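Local coordinates for protein lipase (Pelosinus fermentans, PDB 5AH0) that hydrolyses ester bonds as a zinc-containing lipase of the alpha/beta-hydrolase clan and also cleaves the polyester poly(butylene adipate-co-terephthalate), at residues 13-23 and 190-201; 266-274 and 282-290. All blocks are in the same frame, centred on the assembly; numbering follows the deposited sequence.

Interaction 1 of 2, residues 13-23 and 190-201; sequences MGWGRNEVLGL and TGAGEKLIYDFK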
# COMPACT_ATOMS: atom_id res chain seq x y z
N MET A 13 3.04 0.56 -6.82
CA MET A 13 2.70 0.97 -8.19
C MET A 13 1.24 1.36 -8.38
O MET A 13 0.79 1.56 -9.51
CB MET A 13 3.04 -0.11 -9.22
CG MET A 13 4.50 -0.51 -9.28
SD MET A 13 5.55 0.85 -9.79
CE MET A 13 4.81 1.37 -11.33
N GLY A 14 0.51 1.47 -7.27
CA GLY A 14 -0.87 1.91 -7.32
C GLY A 14 -0.99 3.33 -7.83
O GLY A 14 -0.02 4.09 -7.78
N TRP A 15 -2.18 3.69 -8.31
CA TRP A 15 -2.45 4.99 -8.95
C TRP A 15 -3.77 5.63 -8.50
O TRP A 15 -4.68 4.94 -8.05
CB TRP A 15 -2.44 4.84 -10.48
CG TRP A 15 -3.50 3.92 -10.98
CD1 TRP A 15 -4.76 4.26 -11.40
CD2 TRP A 15 -3.40 2.50 -11.12
NE1 TRP A 15 -5.45 3.13 -11.78
CE2 TRP A 15 -4.64 2.03 -11.63
CE3 TRP A 15 -2.39 1.56 -10.86
CZ2 TRP A 15 -4.88 0.69 -11.89
CZ3 TRP A 15 -2.65 0.22 -11.11
CH2 TRP A 15 -3.88 -0.20 -11.62
N GLY A 16 -3.86 6.96 -8.62
CA GLY A 16 -5.02 7.69 -8.15
C GLY A 16 -6.10 7.86 -9.21
O GLY A 16 -5.86 7.60 -10.39
N ARG A 17 -7.27 8.32 -8.78
CA ARG A 17 -8.46 8.36 -9.63
C ARG A 17 -8.31 9.32 -10.81
O ARG A 17 -9.01 9.19 -11.81
CB ARG A 17 -9.68 8.75 -8.79
CG ARG A 17 -9.88 7.87 -7.56
CD ARG A 17 -10.95 8.44 -6.62
NE ARG A 17 -12.19 8.80 -7.30
CZ ARG A 17 -13.13 7.93 -7.69
NH1 ARG A 17 -12.99 6.63 -7.47
NH2 ARG A 17 -14.22 8.37 -8.30
N ASN A 18 -7.40 10.28 -10.68
CA ASN A 18 -7.16 11.25 -11.74
C ASN A 18 -6.09 10.76 -12.71
O ASN A 18 -5.65 11.49 -13.60
CB ASN A 18 -6.74 12.58 -11.12
CG ASN A 18 -7.82 13.18 -10.24
OD1 ASN A 18 -9.02 13.04 -10.52
ND2 ASN A 18 -7.41 13.83 -9.16
N GLU A 19 -5.67 9.51 -12.52
CA GLU A 19 -4.67 8.87 -13.36
C GLU A 19 -5.26 7.64 -14.04
O GLU A 19 -6.26 7.10 -13.56
CB GLU A 19 -3.45 8.47 -12.54
CG GLU A 19 -2.65 9.63 -11.98
CD GLU A 19 -1.64 9.17 -10.93
OE1 GLU A 19 -2.04 8.45 -9.99
OE2 GLU A 19 -0.45 9.52 -11.05
N VAL A 20 -4.62 7.21 -15.12
CA VAL A 20 -5.02 5.99 -15.83
C VAL A 20 -6.51 6.00 -16.09
O VAL A 20 -7.26 5.22 -15.50
CB VAL A 20 -4.65 4.72 -15.04
CG1 VAL A 20 -4.87 3.47 -15.88
CG2 VAL A 20 -3.21 4.79 -14.58
N LEU A 21 -6.94 6.91 -16.95
CA LEU A 21 -8.35 7.01 -17.31
C LEU A 21 -8.85 5.67 -17.80
O LEU A 21 -8.17 4.98 -18.55
CB LEU A 21 -8.55 8.08 -18.39
CG LEU A 21 -8.92 9.46 -17.86
CD1 LEU A 21 -7.85 10.00 -16.92
CD2 LEU A 21 -9.14 10.41 -19.03
N GLY A 22 -10.04 5.29 -17.34
CA GLY A 22 -10.65 4.08 -17.84
C GLY A 22 -10.41 2.86 -16.99
O GLY A 22 -11.02 1.83 -17.22
N LEU A 23 -9.52 2.97 -16.01
CA LEU A 23 -9.25 1.85 -15.09
C LEU A 23 -9.00 2.35 -13.67
O LEU A 23 -7.97 2.97 -13.40
CB LEU A 23 -8.06 1.02 -15.57
CG LEU A 23 -7.97 -0.38 -14.94
CD1 LEU A 23 -9.05 -1.30 -15.50
CD2 LEU A 23 -6.62 -1.00 -15.11
N THR A 190 -5.56 -0.08 -21.41
CA THR A 190 -6.53 0.99 -21.60
C THR A 190 -6.53 1.52 -23.03
O THR A 190 -7.51 2.12 -23.48
CB THR A 190 -6.27 2.16 -20.64
OG1 THR A 190 -4.99 2.74 -20.94
CG2 THR A 190 -6.30 1.68 -19.20
N GLY A 191 -5.44 1.32 -23.76
CA GLY A 191 -5.35 1.88 -25.09
C GLY A 191 -4.77 3.29 -25.06
O GLY A 191 -4.73 3.99 -26.07
N ALA A 192 -4.36 3.72 -23.87
CA ALA A 192 -3.77 5.04 -23.70
C ALA A 192 -2.46 5.21 -24.45
O ALA A 192 -2.14 6.31 -24.91
CB ALA A 192 -3.56 5.34 -22.22
N GLY A 193 -1.69 4.12 -24.57
CA GLY A 193 -0.38 4.20 -25.19
C GLY A 193 0.48 5.20 -24.45
O GLY A 193 0.41 5.31 -23.23
N GLU A 194 1.27 5.97 -25.20
CA GLU A 194 2.18 6.96 -24.61
C GLU A 194 1.47 8.11 -23.90
O GLU A 194 2.11 8.87 -23.16
CB GLU A 194 3.09 7.54 -25.70
CG GLU A 194 4.29 6.67 -26.05
CD GLU A 194 5.37 6.68 -24.98
OE1 GLU A 194 5.44 7.67 -24.20
OE2 GLU A 194 6.15 5.71 -24.91
N LYS A 195 0.17 8.24 -24.10
CA LYS A 195 -0.56 9.34 -23.48
C LYS A 195 -1.17 8.95 -22.14
O LYS A 195 -2.00 9.67 -21.61
CB LYS A 195 -1.65 9.88 -24.41
CG LYS A 195 -1.10 10.66 -25.60
CD LYS A 195 -2.18 11.53 -26.24
CE LYS A 195 -1.59 12.49 -27.28
NZ LYS A 195 -2.62 13.45 -27.81
N LEU A 196 -0.73 7.82 -21.59
CA LEU A 196 -1.20 7.36 -20.28
C LEU A 196 -0.89 8.38 -19.19
O LEU A 196 0.25 8.83 -19.05
CB LEU A 196 -0.57 6.02 -19.93
CG LEU A 196 -0.91 5.42 -18.57
CD1 LEU A 196 -2.28 4.74 -18.59
CD2 LEU A 196 0.18 4.41 -18.17
N ILE A 197 -1.89 8.73 -18.40
CA ILE A 197 -1.66 9.61 -17.27
C ILE A 197 -1.19 8.77 -16.08
O ILE A 197 -1.97 8.03 -15.48
CB ILE A 197 -2.92 10.40 -16.90
CG1 ILE A 197 -3.46 11.10 -18.15
CG2 ILE A 197 -2.61 11.40 -15.79
CD1 ILE A 197 -4.75 11.86 -17.92
N TYR A 198 0.09 8.86 -15.79
CA TYR A 198 0.68 8.14 -14.67
C TYR A 198 1.85 8.94 -14.14
O TYR A 198 2.66 9.45 -14.92
CB TYR A 198 1.12 6.73 -15.09
CG TYR A 198 1.45 5.82 -13.93
CD1 TYR A 198 2.64 5.95 -13.22
CD2 TYR A 198 0.56 4.81 -13.53
CE1 TYR A 198 2.96 5.10 -12.15
CE2 TYR A 198 0.86 3.96 -12.46
CZ TYR A 198 2.06 4.11 -11.78
OH TYR A 198 2.37 3.29 -10.73
N ASP A 199 1.94 9.08 -12.82
CA ASP A 199 2.99 9.89 -12.23
C ASP A 199 3.65 9.20 -11.03
O ASP A 199 2.96 8.73 -10.13
CB ASP A 199 2.44 11.24 -11.79
CG ASP A 199 3.48 12.08 -11.09
OD1 ASP A 199 4.67 11.98 -11.47
OD2 ASP A 199 3.11 12.82 -10.15
N PHE A 200 4.98 9.17 -11.01
CA PHE A 200 5.66 8.43 -9.95
C PHE A 200 5.73 9.21 -8.65
O PHE A 200 6.04 8.64 -7.60
CB PHE A 200 7.05 8.00 -10.41
CG PHE A 200 7.00 6.97 -11.50
CD1 PHE A 200 6.69 5.66 -11.20
CD2 PHE A 200 7.26 7.32 -12.81
CE1 PHE A 200 6.63 4.70 -12.20
CE2 PHE A 200 7.20 6.37 -13.81
CZ PHE A 200 6.88 5.06 -13.51
N LYS A 201 5.41 10.50 -8.73
CA LYS A 201 5.34 11.36 -7.55
C LYS A 201 6.64 11.31 -6.75
O LYS A 201 6.64 10.97 -5.56
CB LYS A 201 4.15 10.97 -6.68
CG LYS A 201 2.82 11.03 -7.42
CD LYS A 201 1.76 10.18 -6.72
CE LYS A 201 0.69 9.71 -7.69
NZ LYS A 201 0.29 8.27 -7.43
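Tyr198 reaches across to the loop 13-23 with its phenol, and its OH donates to Met13 O at 2.6 Å, coming from above the carbonyl plane (C=O...O angle 108°). Its CG lies opposite the backbone N (chi1 -167°), which sends the ring out alongside Val20, the two side chains pointing the same way; Val20 CG2 meets the ring edge near CD2, while Trp15 CB lies close to CE2. Met13 folds back through chi2 and chi3, so that its methyl CE, rather than its sulfur, meets the edge of the Phe200 ring, CE1, at 3.9 Å. A flexible, unbranched methionine suits this bend. Beta-branched Val20 faces two sides at once: CG1 packs on Leu196 CD1 and Thr190 CG2, while CG2 also covers one face of the Trp15 indole, whose NE1 donates to Leu23 O, which lies near the plane of the ring. Val20 N completes the centre with a 2.8 Å hydrogen bond to Ile197 O.

Farther along, Glu19 divides its carboxylate. OE1 takes a nearly straight bond from Gly16 N (2.7 Å, 169°) and forms a long, weak salt bridge with Lys201 NZ at 3.5 Å; OE2 receives a weak bond from Asp199 N. Asp199 itself pairs with Arg87 through OD2, and its OD1 accepts from Lys201 N in an Asx turn.

Glu19 thus closes the 16-19 turn and ties it to the second loop, and Lys201 and Arg87 probably temper the like charges of Glu19 and Asp199.

Interaction 2 of 2, residues 266-274 and 282-290; sequences ATVPSILTS and YMTPLLYPF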
# COMPACT_ATOMS: atom_id res chain seq x y z
N ALA A 266 -1.97 -17.77 -5.72
CA ALA A 266 -2.41 -18.11 -7.07
C ALA A 266 -1.28 -18.67 -7.90
O ALA A 266 -0.12 -18.32 -7.70
CB ALA A 266 -3.01 -16.88 -7.75
N THR A 267 -1.60 -19.54 -8.85
CA THR A 267 -0.65 -19.84 -9.89
C THR A 267 -1.20 -19.17 -11.13
O THR A 267 -2.30 -19.47 -11.60
CB THR A 267 -0.42 -21.36 -10.12
OG1 THR A 267 -1.59 -21.94 -10.66
CG2 THR A 267 -0.06 -22.08 -8.83
N VAL A 268 -0.44 -18.21 -11.64
CA VAL A 268 -0.88 -17.44 -12.80
C VAL A 268 -0.68 -18.26 -14.07
O VAL A 268 0.41 -18.74 -14.33
CB VAL A 268 -0.13 -16.11 -12.87
CG1 VAL A 268 -0.66 -15.25 -14.01
CG2 VAL A 268 -0.22 -15.40 -11.51
N PRO A 269 -1.74 -18.46 -14.86
CA PRO A 269 -1.58 -19.16 -16.15
C PRO A 269 -0.70 -18.38 -17.14
O PRO A 269 -0.49 -17.16 -16.97
CB PRO A 269 -3.01 -19.27 -16.68
CG PRO A 269 -3.77 -18.23 -15.98
CD PRO A 269 -3.14 -18.09 -14.61
N SER A 270 -0.20 -19.09 -18.15
CA SER A 270 0.56 -18.46 -19.22
C SER A 270 -0.33 -17.90 -20.33
O SER A 270 0.12 -17.10 -21.15
CB SER A 270 1.57 -19.45 -19.80
OG SER A 270 0.93 -20.48 -20.54
N ILE A 271 -1.60 -18.32 -20.37
CA ILE A 271 -2.52 -17.87 -21.42
C ILE A 271 -3.18 -16.54 -21.08
O ILE A 271 -3.70 -16.38 -19.98
CB ILE A 271 -3.67 -18.87 -21.66
CG1 ILE A 271 -3.15 -20.28 -21.96
CG2 ILE A 271 -4.57 -18.36 -22.78
CD1 ILE A 271 -2.85 -20.53 -23.42
N LEU A 272 -3.19 -15.61 -22.02
CA LEU A 272 -3.74 -14.28 -21.77
C LEU A 272 -5.20 -14.12 -22.22
O LEU A 272 -5.53 -14.36 -23.38
CB LEU A 272 -2.89 -13.22 -22.48
CG LEU A 272 -3.44 -11.80 -22.37
CD1 LEU A 272 -3.22 -11.24 -20.96
CD2 LEU A 272 -2.80 -10.92 -23.40
N THR A 273 -6.04 -13.71 -21.28
CA THR A 273 -7.42 -13.30 -21.52
C THR A 273 -7.47 -11.79 -21.72
O THR A 273 -6.60 -11.06 -21.22
CB THR A 273 -8.30 -13.69 -20.33
OG1 THR A 273 -8.24 -15.11 -20.14
CG2 THR A 273 -9.75 -13.27 -20.54
N SER A 274 -8.48 -11.30 -22.44
CA SER A 274 -8.67 -9.86 -22.62
C SER A 274 -9.14 -9.18 -21.33
O SER A 274 -9.28 -7.96 -21.27
CB SER A 274 -9.70 -9.60 -23.71
OG SER A 274 -10.94 -10.19 -23.33
N TYR A 282 5.82 -10.71 -23.39
CA TYR A 282 5.56 -12.14 -23.54
C TYR A 282 4.17 -12.49 -24.04
O TYR A 282 3.91 -13.64 -24.41
CB TYR A 282 5.82 -12.85 -22.21
CG TYR A 282 7.21 -12.61 -21.71
CD1 TYR A 282 8.29 -12.58 -22.59
CD2 TYR A 282 7.47 -12.44 -20.35
CE1 TYR A 282 9.57 -12.36 -22.14
CE2 TYR A 282 8.76 -12.24 -19.88
CZ TYR A 282 9.81 -12.20 -20.78
OH TYR A 282 11.10 -11.99 -20.34
N MET A 283 3.26 -11.52 -24.01
CA MET A 283 1.86 -11.74 -24.38
C MET A 283 1.25 -12.80 -23.47
O MET A 283 0.38 -13.56 -23.87
CB MET A 283 1.75 -12.16 -25.85
CG MET A 283 2.45 -11.21 -26.83
SD MET A 283 1.45 -9.82 -27.43
CE MET A 283 1.42 -8.70 -26.04
N THR A 284 1.78 -12.88 -22.26
CA THR A 284 1.17 -13.65 -21.19
C THR A 284 0.41 -12.70 -20.26
O THR A 284 0.45 -11.47 -20.45
CB THR A 284 2.23 -14.42 -20.38
OG1 THR A 284 3.04 -13.48 -19.66
CG2 THR A 284 3.10 -15.25 -21.29
N PRO A 285 -0.27 -13.24 -19.25
CA PRO A 285 -0.72 -12.28 -18.22
C PRO A 285 0.50 -11.55 -17.61
O PRO A 285 1.57 -12.15 -17.56
CB PRO A 285 -1.40 -13.18 -17.18
CG PRO A 285 -1.93 -14.35 -18.01
CD PRO A 285 -0.83 -14.59 -19.06
N LEU A 286 0.33 -10.30 -17.16
CA LEU A 286 1.43 -9.51 -16.59
C LEU A 286 2.17 -10.26 -15.48
O LEU A 286 3.39 -10.29 -15.46
CB LEU A 286 0.91 -8.18 -16.02
CG LEU A 286 1.93 -7.26 -15.32
CD1 LEU A 286 3.06 -6.90 -16.29
CD2 LEU A 286 1.29 -5.96 -14.82
N LEU A 287 1.42 -10.89 -14.58
CA LEU A 287 2.01 -11.49 -13.40
C LEU A 287 2.67 -12.85 -13.64
O LEU A 287 3.25 -13.42 -12.71
CB LEU A 287 0.93 -11.64 -12.33
CG LEU A 287 0.32 -10.32 -11.85
CD1 LEU A 287 -0.68 -10.58 -10.76
CD2 LEU A 287 1.43 -9.40 -11.37
N TYR A 288 2.57 -13.38 -14.86
CA TYR A 288 3.05 -14.72 -15.12
C TYR A 288 4.56 -14.91 -14.83
O TYR A 288 4.94 -15.81 -14.09
CB TYR A 288 2.74 -15.14 -16.56
CG TYR A 288 3.34 -16.49 -16.91
CD1 TYR A 288 2.79 -17.67 -16.41
CD2 TYR A 288 4.47 -16.59 -17.72
CE1 TYR A 288 3.35 -18.92 -16.72
CE2 TYR A 288 5.03 -17.82 -18.04
CZ TYR A 288 4.46 -18.98 -17.53
OH TYR A 288 5.02 -20.20 -17.84
N PRO A 289 5.43 -14.06 -15.41
CA PRO A 289 6.84 -14.31 -15.11
C PRO A 289 7.21 -13.99 -13.66
O PRO A 289 8.09 -14.63 -13.10
CB PRO A 289 7.58 -13.37 -16.07
CG PRO A 289 6.62 -12.23 -16.26
CD PRO A 289 5.25 -12.87 -16.26
N PHE A 290 6.54 -13.01 -13.06
CA PHE A 290 6.87 -12.63 -11.69
C PHE A 290 6.44 -13.70 -10.68
O PHE A 290 7.21 -14.03 -9.78
CB PHE A 290 6.26 -11.26 -11.39
CG PHE A 290 6.73 -10.21 -12.35
CD1 PHE A 290 8.05 -9.79 -12.32
CD2 PHE A 290 5.90 -9.70 -13.33
CE1 PHE A 290 8.51 -8.86 -13.23
CE2 PHE A 290 6.36 -8.77 -14.24
CZ PHE A 290 7.66 -8.35 -14.19
O HOH W 1 -2.02 -15.66 -24.46
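Ser270 CB sits over one face of the Tyr288 ring, 3.9 Å from the centroid and 23° off its normal, a CH-pi contact in a loop of this alpha/beta-hydrolase-clan protein that follows strand 258-265 and doubles back to helix 288-294. Val268 O approaches the same ring at its edge, 3.3 Å from CD1. Pro285 is the compact wedge between the two segments: its CB meets Val268 CG1 at 3.9 Å, and its CG and CD lie against the carbonyls of Pro269, Ser270 and Ile271. Branched Val268 also sends CG2 to Leu287 CB, whereas Leu272, its CG opposite the backbone N (chi1 176°), lays CD1 beside Thr284 O and Pro285 CA. No direct hydrogen bond joins the segments; one water instead accepts from Leu272 N and donates to Met283 O. A glycine in place of Tyr288 would probably leave Ser270 CB without its aromatic partner and open a gap beside the Val268 and Pro269 carbonyls.

Behind this shell, Leu287 rests on Phe178 of helix 173-190. The turn 285-288 sets the wedge and the ring in place: Pro285 O accepts from Tyr288 N at 3.1 Å and, from the opposite face of its plane, from Thr284 OG1 at 2.9 Å.

How the interactions relate
From the N terminus the chain leaves strand 6-9 through loop 13-23, and interaction 1 brings it against 190-201, just past helix 173-190, closing a span of 166 residues that includes strands of the central parallel sheet. Only later does interaction 2 open, after strand 258-265: it joins 266-274 to 282-290 across seven residues and leads into helix 288-294. The two therefore lie in series, neither nested nor crossed. The centres of interaction 1 and interaction 2 are about 21 Å apart, and the two do not touch. Helix 173-190 lies between them as common ground: Met13, Leu23 and Phe200 touch it from interaction 1, Leu286, Leu287 and Phe290 from interaction 2.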